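Local coordinates for subtilase cytotoxin, subunit B (Escherichia coli, PDB 3DWA), which probably binds host cell-surface glycans as the pentameric receptor-binding part of an AB5 toxin, delivering the toxin's A subunit to target cells, at residues Ser101-Thr104 / Glu108-Gly111; Ser51-Ser56 / Ala96-Ser101; Thr17-Gly22 / Thr59-Ala64; Glu33-Gln36 / Ser40-Ser43. All coordinates share one frame; numbering follows the deposited sequence.

Contact 1 of 4, residues Ser101-Thr104 / Glu108-Gly111; sequences STCT and ECFG
Cys103 and Cys109 are joined by a disulfide that links the chain just past strand 96-102 to the loop that follows. Their SG atoms are 2.1 Å apart and the C-S-S-C torsion is 93°, near the relaxed value. In each cysteine SG lies beside its own backbone N (chi1 -65° and -52°), which turns the two sulfurs to the same side of the paired backbones. The two CA atoms come within 3.8 Å.

A backbone hydrogen bond flanks the bridge at each end. Phe110 N gives a nearly straight one to Thr102 O at 2.9 Å. Thr104 N reaches Glu108 O at 2.8 Å, lying in the carbonyl plane. The hydroxyl of Thr104 also donates to Glu108 O, OG1 standing 2.9 Å away and above that plane, so this oxygen takes two donors from one residue. Ser101 OG points at Phe110 O; the modelled separation is too short to be taken literally.

The Ser101 and Thr102 end is the buried one. There Thr102 OG1 bonds Phe19 N of the second subunit. Phe110 CB lies alongside, 4.0 Å from Thr102 OG1. The Thr104 and Glu108 end faces solvent, though the two bonds to Glu108 O still hold it. The Glu108 chain bends so that its carboxylate leads away from Thr104, leaving CB as its nearest side-chain atom to Thr104 OG1.

The seven-residue loop from Cys103 to Cys109 is thus closed covalently as well as by hydrogen bonds. The disulfide would be expected to keep it closed in the oxidising surroundings a secreted toxin meets.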
# COMPACT_ATOMS: atom_id res chain seq x y z
N SER C 101 -14.90 11.04 5.95
CA SER C 101 -15.88 10.06 6.36
C SER C 101 -16.73 9.63 5.17
O SER C 101 -16.99 10.42 4.27
CB SER C 101 -16.86 10.71 7.35
OG SER C 101 -16.26 10.87 8.62
N THR C 102 -17.26 8.41 5.23
CA THR C 102 -18.30 7.98 4.32
C THR C 102 -19.64 8.67 4.68
O THR C 102 -19.85 9.11 5.82
CB THR C 102 -18.45 6.47 4.40
OG1 THR C 102 -18.78 6.11 5.75
CG2 THR C 102 -17.11 5.79 4.00
N CYS C 103 -20.54 8.76 3.71
CA CYS C 103 -21.84 9.38 3.93
C CYS C 103 -22.95 8.43 3.59
O CYS C 103 -22.82 7.60 2.67
CB CYS C 103 -21.97 10.63 3.05
SG CYS C 103 -20.82 11.92 3.47
N THR C 104 -24.04 8.54 4.33
CA THR C 104 -25.25 7.81 4.04
C THR C 104 -26.17 8.66 3.13
O THR C 104 -26.85 8.12 2.26
CB THR C 104 -26.00 7.43 5.35
OG1 THR C 104 -25.94 8.56 6.22
CG2 THR C 104 -25.27 6.33 6.07
N GLU C 108 -25.95 13.59 5.63
CA GLU C 108 -25.71 12.73 6.78
C GLU C 108 -24.49 11.83 6.54
O GLU C 108 -24.49 11.00 5.62
CB GLU C 108 -26.93 11.85 7.08
CG GLU C 108 -28.11 12.60 7.75
CD GLU C 108 -27.70 13.38 9.01
OE1 GLU C 108 -27.00 12.78 9.88
OE2 GLU C 108 -28.07 14.58 9.13
N CYS C 109 -23.46 12.02 7.37
CA CYS C 109 -22.19 11.31 7.23
C CYS C 109 -21.75 10.72 8.57
O CYS C 109 -22.26 11.13 9.61
CB CYS C 109 -21.12 12.22 6.60
SG CYS C 109 -21.74 12.97 5.01
N PHE C 110 -20.81 9.79 8.52
CA PHE C 110 -20.31 9.11 9.71
C PHE C 110 -19.23 9.92 10.45
O PHE C 110 -18.35 10.47 9.85
CB PHE C 110 -19.79 7.71 9.29
CG PHE C 110 -19.31 6.85 10.43
CD1 PHE C 110 -20.16 6.53 11.49
CD2 PHE C 110 -18.01 6.33 10.43
CE1 PHE C 110 -19.71 5.73 12.54
CE2 PHE C 110 -17.54 5.53 11.49
CZ PHE C 110 -18.41 5.23 12.54
N GLY C 111 -19.26 9.98 11.76
CA GLY C 111 -18.20 10.74 12.39
C GLY C 111 -18.71 11.98 13.11
O GLY C 111 -19.92 12.21 13.12

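Contact 2 of 4, residues Ser51-Ser56 / Ala96-Ser101; sequences SVWGAS and ALVGLS
Val98 sets its CG1 methyl squarely over one face of the indole of Trp53. The carbon is 3.3 Å from the centroid of the five-membered ring and only 11° off the ring normal, a close CH-pi contact. CB of Val98 continues along the same face towards the six-membered ring and comes 3.6 Å from Trp53 CE3. The valine branch therefore spans both rings. CG1 gets there because it lies beside the backbone N of Val98 (chi1 -49°).

Ala96, two residues earlier on the strand, brings its CB obliquely to Trp53 CD1 at 3.9 Å. On the opposite face of the indole, nearer the rim, is CG2 of Val52, the residue just before the tryptophan. The indole is thus held between the strand and its own loop. Its NE1 is satisfied by Glu79 OE1 on strand 73-79.

No direct hydrogen bond links the two segments, but a water does. It donates to Trp53 O at 2.8 Å and to Leu97 O at 2.9 Å, joining two buried carbonyls. Within the loop, Ser56 N bonds back to Trp53 O.

Val98 and Gly99 both face Tyr77 of strand 73-79, forming a classic beta bulge at the point where the indole is covered. The CB of Leu97 is directed away from the tryptophan, and its side chain touches Leu60 of helix 57-70 and Phe30 and Ile32 of strand 27-35. The loop that precedes helix 57-70 therefore packs on one face of strand 96-102 and the helix on the other, while Gln23 of the second subunit packs against Trp53.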
# COMPACT_ATOMS: atom_id res chain seq x y z
N SER C 51 3.06 21.52 10.33
CA SER C 51 2.53 21.89 11.62
C SER C 51 1.66 20.77 12.21
O SER C 51 2.09 19.62 12.29
CB SER C 51 1.75 23.22 11.50
OG SER C 51 1.26 23.69 12.76
N VAL C 52 0.44 21.11 12.63
CA VAL C 52 -0.32 20.29 13.57
C VAL C 52 -1.09 19.09 12.96
O VAL C 52 -1.26 18.07 13.62
CB VAL C 52 -1.17 21.21 14.51
CG1 VAL C 52 -1.28 22.64 13.91
CG2 VAL C 52 -2.53 20.64 14.84
N TRP C 53 -1.49 19.18 11.69
CA TRP C 53 -2.16 18.06 10.99
C TRP C 53 -1.23 17.13 10.16
O TRP C 53 -1.71 16.20 9.47
CB TRP C 53 -3.31 18.59 10.12
CG TRP C 53 -4.23 19.47 10.89
CD1 TRP C 53 -4.28 20.85 10.83
CD2 TRP C 53 -5.20 19.07 11.86
NE1 TRP C 53 -5.25 21.32 11.69
CE2 TRP C 53 -5.83 20.26 12.34
CE3 TRP C 53 -5.64 17.84 12.34
CZ2 TRP C 53 -6.85 20.23 13.27
CZ3 TRP C 53 -6.65 17.82 13.30
CH2 TRP C 53 -7.27 19.01 13.73
N GLY C 54 0.09 17.35 10.25
CA GLY C 54 1.09 16.56 9.52
C GLY C 54 1.15 15.05 9.76
O GLY C 54 1.48 14.28 8.84
N ALA C 55 0.78 14.63 10.96
CA ALA C 55 0.79 13.22 11.37
C ALA C 55 -0.27 12.36 10.66
O ALA C 55 -0.17 11.13 10.64
CB ALA C 55 0.65 13.11 12.92
N SER C 56 -1.29 12.99 10.07
CA SER C 56 -2.33 12.25 9.34
C SER C 56 -2.05 12.13 7.82
O SER C 56 -2.87 11.59 7.08
CB SER C 56 -3.69 12.92 9.59
OG SER C 56 -4.05 12.80 10.96
N ALA C 96 -6.20 23.05 5.40
CA ALA C 96 -5.65 21.73 5.72
C ALA C 96 -6.78 20.73 5.71
O ALA C 96 -7.87 21.02 6.17
CB ALA C 96 -4.96 21.74 7.12
N LEU C 97 -6.50 19.55 5.15
CA LEU C 97 -7.36 18.37 5.27
C LEU C 97 -7.12 17.71 6.62
O LEU C 97 -5.97 17.40 6.97
CB LEU C 97 -7.03 17.38 4.13
CG LEU C 97 -7.94 16.15 4.01
CD1 LEU C 97 -9.44 16.50 4.00
CD2 LEU C 97 -7.52 15.24 2.81
N VAL C 98 -8.18 17.48 7.37
CA VAL C 98 -8.02 17.04 8.75
C VAL C 98 -8.83 15.80 9.04
O VAL C 98 -8.79 15.29 10.16
CB VAL C 98 -8.24 18.22 9.82
CG1 VAL C 98 -7.42 19.43 9.44
CG2 VAL C 98 -9.74 18.62 10.03
N GLY C 99 -9.52 15.28 8.03
CA GLY C 99 -10.35 14.12 8.22
C GLY C 99 -11.25 13.80 7.04
O GLY C 99 -11.46 14.66 6.18
N LEU C 100 -11.81 12.59 7.02
CA LEU C 100 -12.73 12.15 5.94
C LEU C 100 -13.69 11.13 6.52
O LEU C 100 -13.32 10.39 7.46
CB LEU C 100 -11.94 11.44 4.81
CG LEU C 100 -10.89 12.22 3.99
CD1 LEU C 100 -9.84 11.33 3.33
CD2 LEU C 100 -11.63 13.09 2.92
N SER C 101 -14.90 11.04 5.95
CA SER C 101 -15.88 10.06 6.36
C SER C 101 -16.73 9.63 5.17
O SER C 101 -16.99 10.42 4.27
CB SER C 101 -16.86 10.71 7.35
OG SER C 101 -16.26 10.87 8.62
O HOH W 1 -3.18 16.67 7.16

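Contact 3 of 4, residues Thr17-Gly22 / Thr59-Ala64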
# COMPACT_ATOMS: atom_id res chain seq x y z
N THR C 17 -13.07 14.95 -7.01
CA THR C 17 -13.01 14.98 -8.46
C THR C 17 -11.61 15.29 -9.03
O THR C 17 -11.35 15.01 -10.19
CB THR C 17 -14.02 16.04 -9.01
OG1 THR C 17 -13.74 17.32 -8.43
CG2 THR C 17 -15.45 15.67 -8.64
N GLN C 18 -10.74 15.90 -8.23
CA GLN C 18 -9.37 16.23 -8.72
C GLN C 18 -8.34 15.92 -7.65
O GLN C 18 -8.62 15.99 -6.45
CB GLN C 18 -9.21 17.71 -9.14
CG GLN C 18 -10.22 18.27 -10.19
CD GLN C 18 -10.09 17.61 -11.56
OE1 GLN C 18 -8.98 17.34 -12.06
NE2 GLN C 18 -11.24 17.32 -12.16
N PHE C 19 -7.14 15.60 -8.09
CA PHE C 19 -6.06 15.14 -7.20
C PHE C 19 -4.73 15.75 -7.70
O PHE C 19 -4.44 15.69 -8.87
CB PHE C 19 -6.02 13.62 -7.24
CG PHE C 19 -5.63 13.00 -5.93
CD1 PHE C 19 -6.59 12.41 -5.14
CD2 PHE C 19 -4.30 13.00 -5.51
CE1 PHE C 19 -6.25 11.83 -3.91
CE2 PHE C 19 -3.93 12.41 -4.31
CZ PHE C 19 -4.91 11.82 -3.50
N HIS C 20 -3.97 16.42 -6.83
CA HIS C 20 -2.64 16.93 -7.20
C HIS C 20 -1.66 16.51 -6.11
O HIS C 20 -2.02 16.46 -4.95
CB HIS C 20 -2.65 18.47 -7.30
CG HIS C 20 -1.28 19.09 -7.35
ND1 HIS C 20 -0.75 19.80 -6.29
CD2 HIS C 20 -0.33 19.09 -8.31
CE1 HIS C 20 0.47 20.21 -6.61
NE2 HIS C 20 0.75 19.79 -7.83
N THR C 21 -0.43 16.23 -6.50
CA THR C 21 0.61 15.88 -5.57
C THR C 21 1.85 16.64 -5.97
O THR C 21 2.15 16.77 -7.18
CB THR C 21 0.81 14.35 -5.57
OG1 THR C 21 1.25 13.90 -4.30
CG2 THR C 21 1.71 13.84 -6.71
N GLY C 22 2.54 17.19 -4.98
CA GLY C 22 3.84 17.81 -5.21
C GLY C 22 4.71 17.82 -3.97
O GLY C 22 4.55 16.97 -3.09
N THR C 59 -2.33 8.46 6.20
CA THR C 59 -3.71 7.95 6.31
C THR C 59 -4.65 8.71 5.36
O THR C 59 -5.46 8.11 4.67
CB THR C 59 -4.25 8.07 7.76
OG1 THR C 59 -3.41 7.31 8.63
CG2 THR C 59 -5.67 7.49 7.90
N LEU C 60 -4.55 10.02 5.37
CA LEU C 60 -5.36 10.90 4.56
C LEU C 60 -5.10 10.67 3.07
O LEU C 60 -6.05 10.59 2.30
CB LEU C 60 -5.14 12.37 4.93
CG LEU C 60 -5.75 12.78 6.29
CD1 LEU C 60 -5.33 14.19 6.48
CD2 LEU C 60 -7.26 12.66 6.36
N TYR C 61 -3.83 10.55 2.71
CA TYR C 61 -3.46 10.28 1.34
C TYR C 61 -4.12 9.00 0.79
O TYR C 61 -4.69 9.04 -0.28
CB TYR C 61 -1.94 10.21 1.17
CG TYR C 61 -1.59 9.77 -0.23
CD1 TYR C 61 -1.68 10.63 -1.28
CD2 TYR C 61 -1.24 8.43 -0.49
CE1 TYR C 61 -1.41 10.23 -2.57
CE2 TYR C 61 -0.94 8.00 -1.78
CZ TYR C 61 -1.03 8.93 -2.82
OH TYR C 61 -0.73 8.58 -4.10
N ASN C 62 -3.98 7.88 1.53
CA ASN C 62 -4.49 6.61 1.12
C ASN C 62 -5.99 6.66 1.07
O ASN C 62 -6.59 6.14 0.13
CB ASN C 62 -4.04 5.48 2.09
CG ASN C 62 -2.77 4.70 1.61
OD1 ASN C 62 -1.92 5.20 0.82
ND2 ASN C 62 -2.65 3.45 2.08
N GLN C 63 -6.61 7.23 2.12
CA GLN C 63 -8.06 7.37 2.16
C GLN C 63 -8.66 8.25 1.03
O GLN C 63 -9.63 7.86 0.35
CB GLN C 63 -8.51 7.83 3.55
CG GLN C 63 -9.96 7.51 3.85
CD GLN C 63 -10.22 6.02 3.85
OE1 GLN C 63 -11.07 5.52 3.13
NE2 GLN C 63 -9.45 5.30 4.62
N ALA C 64 -8.08 9.43 0.82
CA ALA C 64 -8.50 10.34 -0.27
C ALA C 64 -8.37 9.72 -1.68
O ALA C 64 -9.24 9.87 -2.54
CB ALA C 64 -7.76 11.65 -0.19
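Helix 57-70 packs here on strand 14-24 of the curled antiparallel sheet, a layout consistent with the OB fold of AB5 toxin B subunits. Phe19 is the strand residue that makes the contact, meeting Tyr61 and Ala64 one turn apart on the helix. No hydrogen bond crosses it; the contact is buried and apolar.

The Phe19 and Tyr61 rings are almost perpendicular, with planes at 82°, yet they meet obliquely, with centroids 5.9 Å apart. Their closest atoms are Phe19 CE2 and Tyr61 CE1, at 3.8 Å. With CG of Tyr61 opposite the backbone N (chi1 173°), the ring is carried off the helix flank towards the strand.

Phe30 of the neighbouring strand 27-35 joins the aromatic group: its ring is nearly parallel to that of Phe19 and edge-to-face with that of Tyr61. Gln63 of the third subunit also packs on Phe19, so the cluster lies close to a subunit interface.

At another point on its rim, CE1, the Phe19 ring meets Ala64. This residue offers its methyl, CB, at 4.0 Å from Phe19 CE1, and its carbonyl carbon C lies in the ring plane, at the edge, 3.7 Å from that same CE1.

Contact 4 of 4, residues Glu33-Gln36 / Ser40-Ser43; sequences EGKQ and SSIS
The flat carboxylate of Glu33 offers OE2 to the hydroxyl of Ser41, across the beta hairpin of strands 27-35 and 41-47. This bond, from Ser41 OG to Glu33 OE2, is weak at 3.2 Å. The other flat group, the Gln36 amide, lies near Ser40, but its NE2 is bonded to Ser12 O.

The ladder is antiparallel. Gly34 and Ile42 form the hydrogen-bonded pair: Gly34 N reaches Ile42 O at 2.9 Å, and Ile42 N returns to Gly34 O at 3.0 Å. Glu33 with Ser43 and Lys35 with Ser41 are the non-hydrogen-bonded pairs on either side. Past Lys35 and Ser41, at the turn end, Gln36 N bonds Ser40 O.

Glu33, Lys35, Ser41 and Ser43 share one face of the sheet, where Phe110 of the third subunit packs on Glu33. Ile42 points to the other face and rests on Phe11 and Val14. Its CG2 stays near the ladder, 3.7 Å from Gly34 O.

Ser41 OG serves both charged chains. The Lys35 chain bends at its second torsion (chi2 -83°) and then runs extended across to the other strand, where NZ donates to Ser41 OG at 2.7 Å.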
# COMPACT_ATOMS: atom_id res chain seq x y z
N GLU C 33 -9.65 18.24 -4.83
CA GLU C 33 -10.80 19.11 -5.04
C GLU C 33 -12.02 18.22 -5.08
O GLU C 33 -11.97 17.09 -5.56
CB GLU C 33 -10.65 19.94 -6.31
CG GLU C 33 -11.82 20.91 -6.60
CD GLU C 33 -12.15 20.95 -8.10
OE1 GLU C 33 -11.23 21.21 -8.92
OE2 GLU C 33 -13.32 20.66 -8.45
N GLY C 34 -13.10 18.68 -4.46
CA GLY C 34 -14.34 17.93 -4.52
C GLY C 34 -15.49 18.86 -4.84
O GLY C 34 -15.36 20.06 -4.68
N LYS C 35 -16.60 18.29 -5.32
CA LYS C 35 -17.82 19.04 -5.65
C LYS C 35 -19.00 18.56 -4.77
O LYS C 35 -19.30 17.37 -4.69
CB LYS C 35 -18.24 18.79 -7.10
CG LYS C 35 -17.35 19.33 -8.19
CD LYS C 35 -17.64 20.77 -8.48
CE LYS C 35 -16.71 21.23 -9.58
NZ LYS C 35 -16.58 22.72 -9.58
N GLN C 36 -19.70 19.50 -4.18
CA GLN C 36 -20.96 19.20 -3.53
C GLN C 36 -22.08 19.09 -4.55
O GLN C 36 -21.83 19.31 -5.74
CB GLN C 36 -21.27 20.27 -2.48
CG GLN C 36 -20.19 20.30 -1.43
CD GLN C 36 -20.55 21.13 -0.24
OE1 GLN C 36 -20.18 22.30 -0.17
NE2 GLN C 36 -21.25 20.53 0.72
N SER C 40 -20.65 23.33 -6.56
CA SER C 40 -19.61 24.16 -5.93
C SER C 40 -18.44 23.33 -5.32
O SER C 40 -18.66 22.21 -4.83
CB SER C 40 -20.24 25.01 -4.84
OG SER C 40 -20.82 24.14 -3.89
N SER C 41 -17.25 23.95 -5.28
CA SER C 41 -15.97 23.30 -5.03
C SER C 41 -15.40 23.58 -3.65
O SER C 41 -15.46 24.69 -3.16
CB SER C 41 -14.95 23.78 -6.08
OG SER C 41 -15.10 23.10 -7.34
N ILE C 42 -14.82 22.54 -3.04
CA ILE C 42 -14.01 22.66 -1.82
C ILE C 42 -12.62 22.07 -2.16
O ILE C 42 -12.52 21.11 -2.94
CB ILE C 42 -14.71 21.91 -0.61
CG1 ILE C 42 -13.78 21.70 0.63
CG2 ILE C 42 -15.26 20.54 -1.05
CD1 ILE C 42 -13.40 22.99 1.41
N SER C 43 -11.57 22.67 -1.62
CA SER C 43 -10.21 22.19 -1.80
C SER C 43 -9.62 22.12 -0.41
O SER C 43 -9.97 22.90 0.47
CB SER C 43 -9.34 23.13 -2.64
OG SER C 43 -9.85 23.37 -3.95

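How the contacts relate
From the N terminus, contact 3 opens on strand 14-24. Before it closes, contact 4 opens and closes entirely within its loop, sealing the short turn between strands 27-35 and 41-47. Backbone bonds from Thr17 and Gln18 to Glu33 join contacts 3 and 4 in the sheet. Contact 2 opens at 51-56, still inside that loop, and closes only after helix 57-70 has completed contact 3, so these two cross. They touch where Leu97 and Leu100 pack on the helix. Contact 1 starts at Ser101, where contact 2 ends, and closes the last short loop. Together they tie the sheet to the helix, the loop before it and the loop after strand 96-102.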